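Local coordinates for protein aldo-keto reductase AKR2E4 (Bombyx mori, PDB 3WCZ) that catalyses the NADP-dependent reduction of carbonyl compounds, with high activity toward 3-dehydroecdysone, and may take part in the regulation of molting, at residues T163-L168 with Q197-A202; V183-T188 with Q243-Y248; P191-C196 with R252-I257. One frame throughout, in Å; residues are numbered along the deposited sequence.

Contact 1 (T163-L168 with Q197-A202)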
loop_
_atom_site.group_PDB
_atom_site.type_symbol
_atom_site.label_atom_id
_atom_site.label_comp_id
_atom_site.label_asym_id
_atom_site.label_seq_id
_atom_site.Cartn_x
_atom_site.Cartn_y
_atom_site.Cartn_z
ATOM N N THR A 163 14.237 9.868 8.740
ATOM C CA THR A 163 14.346 11.207 9.315
ATOM C C THR A 163 12.988 11.896 9.345
ATOM O O THR A 163 12.639 12.607 10.301
ATOM C CB THR A 163 15.380 12.040 8.517
ATOM O OG1 THR A 163 16.687 11.496 8.763
ATOM C CG2 THR A 163 15.341 13.503 8.928
ATOM N N GLN A 164 12.213 11.714 8.287
ATOM C CA GLN A 164 10.885 12.307 8.205
ATOM C C GLN A 164 9.926 11.668 9.201
ATOM O O GLN A 164 9.112 12.354 9.818
ATOM C CB GLN A 164 10.340 12.178 6.781
ATOM C CG GLN A 164 11.136 12.999 5.804
ATOM C CD GLN A 164 10.821 12.694 4.347
ATOM O OE1 GLN A 164 10.431 11.579 3.976
ATOM N NE2 GLN A 164 10.986 13.694 3.510
ATOM N N ILE A 165 10.018 10.361 9.373
ATOM C CA ILE A 165 9.211 9.677 10.367
ATOM C C ILE A 165 9.547 10.200 11.774
ATOM O O ILE A 165 8.632 10.530 12.545
ATOM C CB ILE A 165 9.405 8.155 10.294
ATOM C CG1 ILE A 165 8.706 7.576 9.072
ATOM C CG2 ILE A 165 8.898 7.486 11.562
ATOM C CD1 ILE A 165 7.200 7.674 9.093
ATOM N N THR A 166 10.832 10.291 12.088
ATOM C CA THR A 166 11.231 10.792 13.409
ATOM C C THR A 166 10.707 12.224 13.627
ATOM O O THR A 166 10.172 12.540 14.709
ATOM C CB THR A 166 12.763 10.734 13.541
ATOM O OG1 THR A 166 13.160 9.366 13.527
ATOM C CG2 THR A 166 13.270 11.405 14.812
ATOM N N ARG A 167 10.851 13.093 12.627
ATOM C CA ARG A 167 10.426 14.473 12.780
ATOM C C ARG A 167 8.930 14.543 12.945
ATOM O O ARG A 167 8.404 15.325 13.748
ATOM C CB ARG A 167 10.873 15.289 11.574
ATOM C CG ARG A 167 10.512 16.760 11.645
ATOM C CD ARG A 167 11.345 17.589 10.666
ATOM N NE ARG A 167 10.971 19.002 10.701
ATOM C CZ ARG A 167 9.968 19.525 10.014
ATOM N NH1 ARG A 167 9.205 18.795 9.210
ATOM N NH2 ARG A 167 9.693 20.824 10.138
ATOM N N LEU A 168 8.209 13.753 12.165
ATOM C CA LEU A 168 6.769 13.731 12.249
ATOM C C LEU A 168 6.324 13.268 13.623
ATOM O O LEU A 168 5.475 13.934 14.238
ATOM C CB LEU A 168 6.190 12.861 11.112
ATOM C CG LEU A 168 4.671 12.758 11.067
ATOM C CD1 LEU A 168 4.071 14.149 10.924
ATOM C CD2 LEU A 168 4.211 11.866 9.920
ATOM N N GLN A 197 8.776 0.094 12.919
ATOM C CA GLN A 197 8.226 -0.876 13.854
ATOM C C GLN A 197 8.620 -0.551 15.280
ATOM O O GLN A 197 7.789 -0.696 16.200
ATOM C CB GLN A 197 8.641 -2.278 13.445
ATOM C CG GLN A 197 7.940 -2.721 12.153
ATOM C CD GLN A 197 8.370 -4.088 11.671
ATOM O OE1 GLN A 197 9.439 -4.588 12.035
ATOM N NE2 GLN A 197 7.537 -4.691 10.816
ATOM N N SER A 198 9.843 -0.083 15.475
ATOM C CA SER A 198 10.279 0.286 16.824
ATOM C C SER A 198 9.425 1.408 17.413
ATOM O O SER A 198 9.330 1.534 18.653
ATOM C CB SER A 198 11.746 0.699 16.862
ATOM O OG SER A 198 11.952 2.007 16.331
ATOM N N LEU A 199 8.846 2.249 16.558
ATOM C CA LEU A 199 8.014 3.373 16.982
ATOM C C LEU A 199 6.503 3.031 17.011
ATOM O O LEU A 199 5.676 3.917 17.182
ATOM C CB LEU A 199 8.252 4.542 16.031
ATOM C CG LEU A 199 9.630 5.185 16.164
ATOM C CD1 LEU A 199 9.929 6.087 14.993
ATOM C CD2 LEU A 199 9.696 5.969 17.445
ATOM N N GLY A 200 6.164 1.767 16.812
ATOM C CA GLY A 200 4.777 1.339 16.755
ATOM C C GLY A 200 4.024 1.754 15.504
ATOM O O GLY A 200 2.794 1.840 15.518
ATOM N N ILE A 201 4.767 1.998 14.432
ATOM C CA ILE A 201 4.198 2.358 13.151
ATOM C C ILE A 201 4.305 1.135 12.238
ATOM O O ILE A 201 5.410 0.689 11.922
ATOM C CB ILE A 201 4.957 3.561 12.565
ATOM C CG1 ILE A 201 4.865 4.782 13.485
ATOM C CG2 ILE A 201 4.447 3.893 11.152
ATOM C CD1 ILE A 201 5.793 5.914 13.081
ATOM N N ALA A 202 3.159 0.589 11.854
ATOM C CA ALA A 202 3.143 -0.570 10.973
ATOM C C ALA A 202 3.514 -0.158 9.548
ATOM O O ALA A 202 3.395 1.011 9.165
ATOM C CB ALA A 202 1.780 -1.260 11.000
#
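Ile165, within the regular helical segment 163-168, faces Leu199 and Ile201 where segment 197-202 leaves its helix through a Schellman motif: Gly200 has a positive phi of 72°, its N bonds to Gln197 O at 3.0 Å, and Ile201 N returns to Cys196 O. No hydrogen bond crosses between the segments, and the side-chain contact is purely apolar. All three CB atoms point toward the opposite segment, but on the Ile165 side a single methyl does the touching. Its CG2 lies 3.8 Å from Leu199 CD1, and the same CG2 lies 3.8 Å from Ile201 CD1. Leu199 CD1 and Ile201 CD1 are themselves 4.6 Å apart, and the branch methyl of Ile165 rests against both at once. The chi1 of -74° explains this, for it sets CG1 beside the backbone N and turns CG2 to the position opposite that N. In both pairs the side chains run past each other in opposite senses. Within the TIM barrel, helices 162-170 and 190-198 are successive outer helices, following strands 152-158 and 178-182. The meeting point is the turn into strand 202-206, whose first residue, Ala202, makes backbone bonds to Val177 and Asn179. His195 and Cys196 of helix 190-198, and Val157 of strand 152-158, also pack on Ile165. Arg175 NH1 bonds to Leu199 O as the chain turns.

Contact 2 (V183-T188 with Q243-Y248); sequences VNPTNT and QILLRY
Pro185 and Leu245 supply the apolar part of this contact: Pro185 CG sits 3.5 Å from Leu245 CD2, and the two side chains cross at about a right angle. CD2, at the end of the Leu245 side chain, makes the contact although its CB is not aimed at the loop. A second meeting is of mixed character. The CB of Tyr248 points toward segment 183-188, and Tyr248 OH lies 3.4 Å from Thr188 CG2, again with the side chains nearly perpendicular. Leu245 O of the preceding helical turn lies at the edge of the Tyr248 ring, in its plane. In this barrel the loop follows strand 178-182 on the way to helix 190-198, whereas 243-248 belongs to helix 241-251; helix 279-286 fills in beside them, Ile285 touching both Pro185 and Tyr248. The polar ends of Tyr248 and Thr188 find partners outside the two segments: Tyr248 OH bonds to Asn286 OD1 and to Arg252 NH1, and Thr188 OG1 to Glu190 OE2. Inside the loop, Asn187 N bonds to Asn184 O at 3.1 Å, closing a type I beta turn, and Thr186 N makes a weak bond of 3.4 Å to Asn184 OD1. Asn184 ND2 reaches Ser207 O and Glu182 OE2.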
loop_
_atom_site.group_PDB
_atom_site.type_symbol
_atom_site.label_atom_id
_atom_site.label_comp_id
_atom_site.label_asym_id
_atom_site.label_seq_id
_atom_site.Cartn_x
_atom_site.Cartn_y
_atom_site.Cartn_z
ATOM N N VAL A 183 8.542 -2.411 -0.518
ATOM C CA VAL A 183 9.300 -3.519 0.047
ATOM C C VAL A 183 9.137 -4.746 -0.825
ATOM O O VAL A 183 8.011 -5.195 -1.099
ATOM C CB VAL A 183 8.935 -3.855 1.520
ATOM C CG1 VAL A 183 10.000 -4.760 2.109
ATOM C CG2 VAL A 183 8.778 -2.595 2.351
ATOM N N ASN A 184 10.279 -5.286 -1.259
ATOM C CA ASN A 184 10.326 -6.450 -2.135
ATOM C C ASN A 184 11.785 -6.940 -2.114
ATOM O O ASN A 184 12.624 -6.348 -1.434
ATOM C CB ASN A 184 9.819 -6.093 -3.543
ATOM C CG ASN A 184 10.533 -4.895 -4.119
ATOM O OD1 ASN A 184 11.775 -4.850 -4.120
ATOM N ND2 ASN A 184 9.774 -3.895 -4.556
ATOM N N PRO A 185 12.100 -8.048 -2.826
ATOM C CA PRO A 185 13.421 -8.638 -2.564
ATOM C C PRO A 185 14.604 -7.793 -2.987
ATOM O O PRO A 185 15.694 -7.932 -2.420
ATOM C CB PRO A 185 13.390 -9.955 -3.376
ATOM C CG PRO A 185 11.918 -10.332 -3.392
ATOM C CD PRO A 185 11.195 -8.984 -3.519
ATOM N N THR A 186 14.405 -6.941 -3.973
ATOM C CA THR A 186 15.492 -6.078 -4.441
ATOM C C THR A 186 15.499 -4.679 -3.802
ATOM O O THR A 186 16.401 -3.868 -4.084
ATOM C CB THR A 186 15.524 -5.997 -5.981
ATOM O OG1 THR A 186 14.198 -5.923 -6.518
ATOM C CG2 THR A 186 16.166 -7.238 -6.533
ATOM N N ASN A 187 14.535 -4.427 -2.921
ATOM C CA ASN A 187 14.443 -3.136 -2.211
ATOM C C ASN A 187 13.827 -3.433 -0.849
ATOM O O ASN A 187 12.625 -3.220 -0.619
ATOM C CB ASN A 187 13.622 -2.116 -2.990
ATOM C CG ASN A 187 13.776 -0.693 -2.457
ATOM O OD1 ASN A 187 14.800 -0.065 -2.679
ATOM N ND2 ASN A 187 12.758 -0.178 -1.774
ATOM N N THR A 188 14.635 -3.966 0.050
ATOM C CA THR A 188 14.113 -4.592 1.250
ATOM C C THR A 188 13.856 -3.619 2.418
ATOM O O THR A 188 13.152 -3.959 3.379
ATOM C CB THR A 188 15.039 -5.703 1.725
ATOM O OG1 THR A 188 16.333 -5.151 1.960
ATOM C CG2 THR A 188 15.142 -6.817 0.711
ATOM N N GLN A 243 3.215 -16.381 -4.010
ATOM C CA GLN A 243 2.839 -16.575 -2.622
ATOM C C GLN A 243 4.054 -16.548 -1.696
ATOM O O GLN A 243 3.962 -16.066 -0.565
ATOM C CB GLN A 243 2.013 -17.849 -2.455
ATOM C CG GLN A 243 0.667 -17.749 -3.124
ATOM C CD GLN A 243 -0.056 -19.081 -3.263
ATOM O OE1 GLN A 243 0.554 -20.115 -3.589
ATOM N NE2 GLN A 243 -1.342 -19.081 -2.995
ATOM N N ILE A 244 5.186 -17.094 -2.156
ATOM C CA ILE A 244 6.411 -17.013 -1.378
ATOM C C ILE A 244 6.821 -15.555 -1.150
ATOM O O ILE A 244 7.171 -15.167 -0.031
ATOM C CB ILE A 244 7.569 -17.791 -2.087
ATOM C CG1 ILE A 244 7.263 -19.285 -2.225
ATOM C CG2 ILE A 244 8.896 -17.574 -1.363
ATOM C CD1 ILE A 244 6.999 -19.989 -0.928
ATOM N N LEU A 245 6.774 -14.761 -2.212
ATOM C CA LEU A 245 7.155 -13.354 -2.104
ATOM C C LEU A 245 6.267 -12.575 -1.155
ATOM O O LEU A 245 6.763 -11.744 -0.389
ATOM C CB LEU A 245 7.111 -12.709 -3.480
ATOM C CG LEU A 245 8.154 -13.241 -4.482
ATOM C CD1 LEU A 245 7.915 -12.701 -5.868
ATOM C CD2 LEU A 245 9.583 -12.899 -4.048
ATOM N N LEU A 246 4.970 -12.863 -1.193
ATOM C CA LEU A 246 4.044 -12.180 -0.296
ATOM C C LEU A 246 4.207 -12.689 1.148
ATOM O O LEU A 246 4.165 -11.889 2.107
ATOM C CB LEU A 246 2.619 -12.356 -0.792
ATOM C CG LEU A 246 2.343 -11.756 -2.157
ATOM C CD1 LEU A 246 0.956 -12.107 -2.624
ATOM C CD2 LEU A 246 2.504 -10.236 -2.155
ATOM N N ARG A 247 4.409 -13.991 1.339
ATOM C CA ARG A 247 4.581 -14.531 2.682
ATOM C C ARG A 247 5.869 -13.985 3.304
ATOM O O ARG A 247 5.914 -13.722 4.515
ATOM C CB ARG A 247 4.599 -16.061 2.658
ATOM C CG ARG A 247 4.756 -16.699 4.063
ATOM C CD ARG A 247 3.546 -16.521 4.964
ATOM N NE ARG A 247 3.976 -16.385 6.351
ATOM C CZ ARG A 247 3.149 -16.300 7.391
ATOM N NH1 ARG A 247 1.848 -16.414 7.237
ATOM N NH2 ARG A 247 3.644 -16.131 8.615
ATOM N N TYR A 248 6.909 -13.800 2.505
ATOM C CA TYR A 248 8.155 -13.180 2.983
ATOM C C TYR A 248 7.834 -11.846 3.664
ATOM O O TYR A 248 8.324 -11.540 4.763
ATOM C CB TYR A 248 9.115 -13.010 1.792
ATOM C CG TYR A 248 10.171 -11.936 1.936
ATOM C CD1 TYR A 248 11.276 -12.106 2.750
ATOM C CD2 TYR A 248 10.048 -10.738 1.243
ATOM C CE1 TYR A 248 12.217 -11.103 2.901
ATOM C CE2 TYR A 248 10.987 -9.749 1.379
ATOM C CZ TYR A 248 12.052 -9.924 2.211
ATOM O OH TYR A 248 13.000 -8.933 2.342
#

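Contact 3 (P191-C196 with R252-I257). With NAP (NADP nicotinamide-adenine-dinucleotide phosphate), chain B.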
loop_
_atom_site.group_PDB
_atom_site.type_symbol
_atom_site.label_atom_id
_atom_site.label_comp_id
_atom_site.label_asym_id
_atom_site.label_seq_id
_atom_site.Cartn_x
_atom_site.Cartn_y
_atom_site.Cartn_z
ATOM N N PRO A 191 16.452 -1.221 7.425
ATOM C CA PRO A 191 16.539 -0.245 8.512
ATOM C C PRO A 191 15.270 0.596 8.671
ATOM O O PRO A 191 14.871 0.845 9.793
ATOM C CB PRO A 191 17.767 0.592 8.130
ATOM C CG PRO A 191 18.616 -0.362 7.310
ATOM C CD PRO A 191 17.620 -1.152 6.536
ATOM N N LEU A 192 14.637 1.009 7.578
ATOM C CA LEU A 192 13.455 1.850 7.710
ATOM C C LEU A 192 12.301 1.062 8.300
ATOM O O LEU A 192 11.569 1.579 9.136
ATOM C CB LEU A 192 13.054 2.458 6.359
ATOM C CG LEU A 192 11.824 3.385 6.398
ATOM C CD1 LEU A 192 11.952 4.482 7.439
ATOM C CD2 LEU A 192 11.555 3.992 5.025
ATOM N N VAL A 193 12.130 -0.181 7.877
ATOM C CA VAL A 193 11.097 -1.023 8.475
ATOM C C VAL A 193 11.323 -1.175 9.978
ATOM O O VAL A 193 10.405 -1.006 10.788
ATOM C CB VAL A 193 11.009 -2.382 7.781
ATOM C CG1 VAL A 193 10.178 -3.341 8.580
ATOM C CG2 VAL A 193 10.446 -2.216 6.395
ATOM N N ALA A 194 12.553 -1.482 10.361
ATOM C CA ALA A 194 12.874 -1.635 11.779
ATOM C C ALA A 194 12.594 -0.342 12.547
ATOM O O ALA A 194 12.061 -0.361 13.657
ATOM C CB ALA A 194 14.319 -2.068 11.958
ATOM N N HIS A 195 12.962 0.797 11.967
ATOM C CA HIS A 195 12.725 2.089 12.610
ATOM C C HIS A 195 11.236 2.294 12.847
ATOM O O HIS A 195 10.796 2.647 13.946
ATOM C CB HIS A 195 13.311 3.160 11.697
ATOM C CG HIS A 195 13.209 4.554 12.220
ATOM N ND1 HIS A 195 13.888 4.988 13.340
ATOM C CD2 HIS A 195 12.548 5.625 11.740
ATOM C CE1 HIS A 195 13.631 6.271 13.527
ATOM N NE2 HIS A 195 12.823 6.678 12.567
ATOM N N CYS A 196 10.437 2.107 11.809
ATOM C CA CYS A 196 9.003 2.306 11.955
ATOM C C CYS A 196 8.423 1.366 12.999
ATOM O O CYS A 196 7.657 1.786 13.872
ATOM C CB CYS A 196 8.294 2.132 10.615
ATOM S SG CYS A 196 8.669 3.454 9.422
ATOM N N ARG A 252 7.996 -10.663 7.771
ATOM C CA ARG A 252 8.680 -9.467 8.239
ATOM C C ARG A 252 7.731 -8.517 8.977
ATOM O O ARG A 252 8.139 -7.414 9.346
ATOM C CB ARG A 252 9.403 -8.767 7.097
ATOM C CG ARG A 252 10.641 -9.540 6.645
ATOM C CD ARG A 252 11.400 -8.787 5.585
ATOM N NE ARG A 252 11.810 -7.480 6.072
ATOM C CZ ARG A 252 12.128 -6.462 5.300
ATOM N NH1 ARG A 252 12.130 -6.589 3.997
ATOM N NH2 ARG A 252 12.412 -5.291 5.835
ATOM N N GLY A 253 6.482 -8.930 9.184
ATOM C CA GLY A 253 5.495 -8.149 9.914
ATOM C C GLY A 253 4.838 -7.061 9.099
ATOM O O GLY A 253 4.315 -6.102 9.674
ATOM N N LEU A 254 4.863 -7.179 7.782
ATOM C CA LEU A 254 4.389 -6.151 6.855
ATOM C C LEU A 254 3.026 -6.524 6.293
ATOM O O LEU A 254 2.595 -7.688 6.360
ATOM C CB LEU A 254 5.394 -5.990 5.713
ATOM C CG LEU A 254 6.858 -5.920 6.145
ATOM C CD1 LEU A 254 7.772 -5.787 4.940
ATOM C CD2 LEU A 254 7.084 -4.794 7.121
ATOM N N ILE A 255 2.350 -5.512 5.747
ATOM C CA ILE A 255 1.055 -5.633 5.105
ATOM C C ILE A 255 1.284 -5.481 3.603
ATOM O O ILE A 255 1.395 -4.361 3.111
ATOM C CB ILE A 255 0.104 -4.540 5.620
ATOM C CG1 ILE A 255 -0.119 -4.709 7.130
ATOM C CG2 ILE A 255 -1.196 -4.543 4.839
ATOM C CD1 ILE A 255 -0.664 -3.422 7.810
ATOM N N PRO A 256 1.419 -6.599 2.865
ATOM C CA PRO A 256 1.656 -6.468 1.428
ATOM C C PRO A 256 0.409 -6.022 0.672
ATOM O O PRO A 256 -0.726 -6.265 1.111
ATOM C CB PRO A 256 2.053 -7.892 1.019
ATOM C CG PRO A 256 1.346 -8.753 2.009
ATOM C CD PRO A 256 1.410 -8.013 3.301
ATOM N N ILE A 257 0.658 -5.326 -0.434
ATOM C CA ILE A 257 -0.397 -4.790 -1.277
ATOM C C ILE A 257 -0.321 -5.377 -2.693
ATOM O O ILE A 257 -0.035 -4.664 -3.665
ATOM C CB ILE A 257 -0.315 -3.247 -1.386
ATOM C CG1 ILE A 257 -0.023 -2.591 -0.035
ATOM C CG2 ILE A 257 -1.611 -2.690 -1.969
ATOM C CD1 ILE A 257 0.280 -1.109 -0.182
HETATM P PA NAP B . 2.689 -5.456 -7.752
HETATM O O1A NAP B . 1.562 -5.898 -6.915
HETATM O O2A NAP B . 4.037 -5.280 -7.247
HETATM O O5B NAP B . 2.793 -6.235 -9.101
HETATM C C5B NAP B . 1.676 -6.431 -9.914
HETATM C C4B NAP B . 1.943 -7.299 -11.135
HETATM O O4B NAP B . 2.143 -8.664 -10.717
HETATM C C3B NAP B . 0.893 -7.311 -12.178
HETATM O O3B NAP B . 1.548 -7.360 -13.423
HETATM C C2B NAP B . 0.158 -8.531 -11.893
HETATM O O2B NAP B . -0.532 -9.070 -13.002
HETATM C C1B NAP B . 1.225 -9.477 -11.408
HETATM N N9A NAP B . 0.815 -10.503 -10.472
HETATM C C8A NAP B . -0.041 -10.333 -9.444
HETATM N N7A NAP B . -0.122 -11.418 -8.701
HETATM C C5A NAP B . 0.707 -12.356 -9.259
HETATM C C6A NAP B . 1.033 -13.674 -8.924
HETATM N N6A NAP B . 0.480 -14.371 -7.845
HETATM N N1A NAP B . 1.913 -14.298 -9.727
HETATM C C2A NAP B . 2.457 -13.677 -10.772
HETATM N N3A NAP B . 2.178 -12.408 -11.117
HETATM C C4A NAP B . 1.306 -11.744 -10.344
HETATM O O3 NAP B . 2.214 -4.046 -8.395
HETATM P PN NAP B . 2.227 -2.492 -8.044
HETATM O O1N NAP B . 0.989 -1.956 -8.662
HETATM O O2N NAP B . 3.546 -1.940 -8.457
HETATM O O5D NAP B . 2.158 -2.369 -6.461
HETATM C C5D NAP B . 1.067 -2.853 -5.752
HETATM C C4D NAP B . 0.140 -1.787 -5.153
HETATM O O4D NAP B . 0.812 -1.005 -4.184
HETATM C C3D NAP B . -0.366 -0.773 -6.128
HETATM O O3D NAP B . -1.330 -1.298 -7.017
HETATM C C2D NAP B . -0.831 0.274 -5.244
HETATM O O2D NAP B . -2.034 -0.090 -4.628
HETATM C C1D NAP B . 0.301 0.331 -4.242
HETATM N N1N NAP B . 1.419 1.247 -4.496
HETATM C C2N NAP B . 1.556 2.365 -3.761
HETATM C C3N NAP B . 2.611 3.212 -3.988
HETATM C C7N NAP B . 2.718 4.395 -3.102
HETATM O O7N NAP B . 2.185 4.439 -1.968
HETATM N N7N NAP B . 3.546 5.376 -3.518
HETATM C C4N NAP B . 3.525 2.977 -5.033
HETATM C C5N NAP B . 3.387 1.802 -5.785
HETATM C C6N NAP B . 2.319 0.969 -5.477
HETATM P P2B NAP B . -2.102 -9.389 -12.969
HETATM O O1X NAP B . -2.393 -9.866 -14.406
HETATM O O2X NAP B . -2.322 -10.477 -12.011
HETATM O O3X NAP B . -2.812 -8.105 -12.622
#
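Val193 meets Arg252 and Leu254 across this contact. Starting at CB, which points toward the opposite segment, Val193 CB is already 3.8 Å from Arg252 NH2. Branch CG2 comes slightly nearer, 3.7 Å from Arg252 NH2, and approaches the guanidinium group obliquely. The other branch, CG1, set opposite the backbone N by a chi1 of 167°, serves both partners: Val193 CG1 lies 3.7 Å from Leu254 CD2 and is also 4.0 Å from Arg252 NH2. Thus one valine packs on a hydrophobic methyl and on the nitrogen of a charged group, with no hydrogen bond between the segments. Arg252 reaches Val193 through a bend in its chain at chi3 (58°), while its NH1 bonds to Thr188 O, which helps to hold the guanidinium in place. Gly253, with positive phi, ends helix 241-251 in a Schellman motif, and the chain then enters strand 255-256. Just beyond, Ile257 lines the NADP pocket: its O is 3.0 Å from C5D of NADP, and Ile257 CG2 is 3.7 Å from O4D of the same ribose. Leu254 is flanked by Val203 of strand 202-206 and Leu249 of helix 241-251. Pro256 makes a backbone bond to Ala20, beside strand 21-22, closing the TIM barrel from eighth strand to first. Helix 190-198 lies over strands 178-182 and 202-206, through Leu192 and Cys196, with Val193 reaching the turn that leads into strand 255-256.

From the N terminus, contact 1 opens first, at 163-168, and closes at 197-202, bringing helix 162-170 against the turn that follows helix 190-198, with strand 178-182 in the loop between. Before it closes, contacts 2 and 3 have opened, at 183-188 and 191-196; they close in the same order, at 243-248 and 252-257. Every pair therefore crosses and none nests. Contacts 1 and 3 share helix 190-198 and are also joined by Gln197 NE2 to Arg252 O. Contacts 2 and 3 touch as well, Val183 packing on Leu254, whereas 1 and 2 stay about 9 Å apart at their nearest atoms. Together they tie the loop after strand 178-182 and helix 190-198 to helix 162-170, helix 241-251 and the turn into strand 255-256.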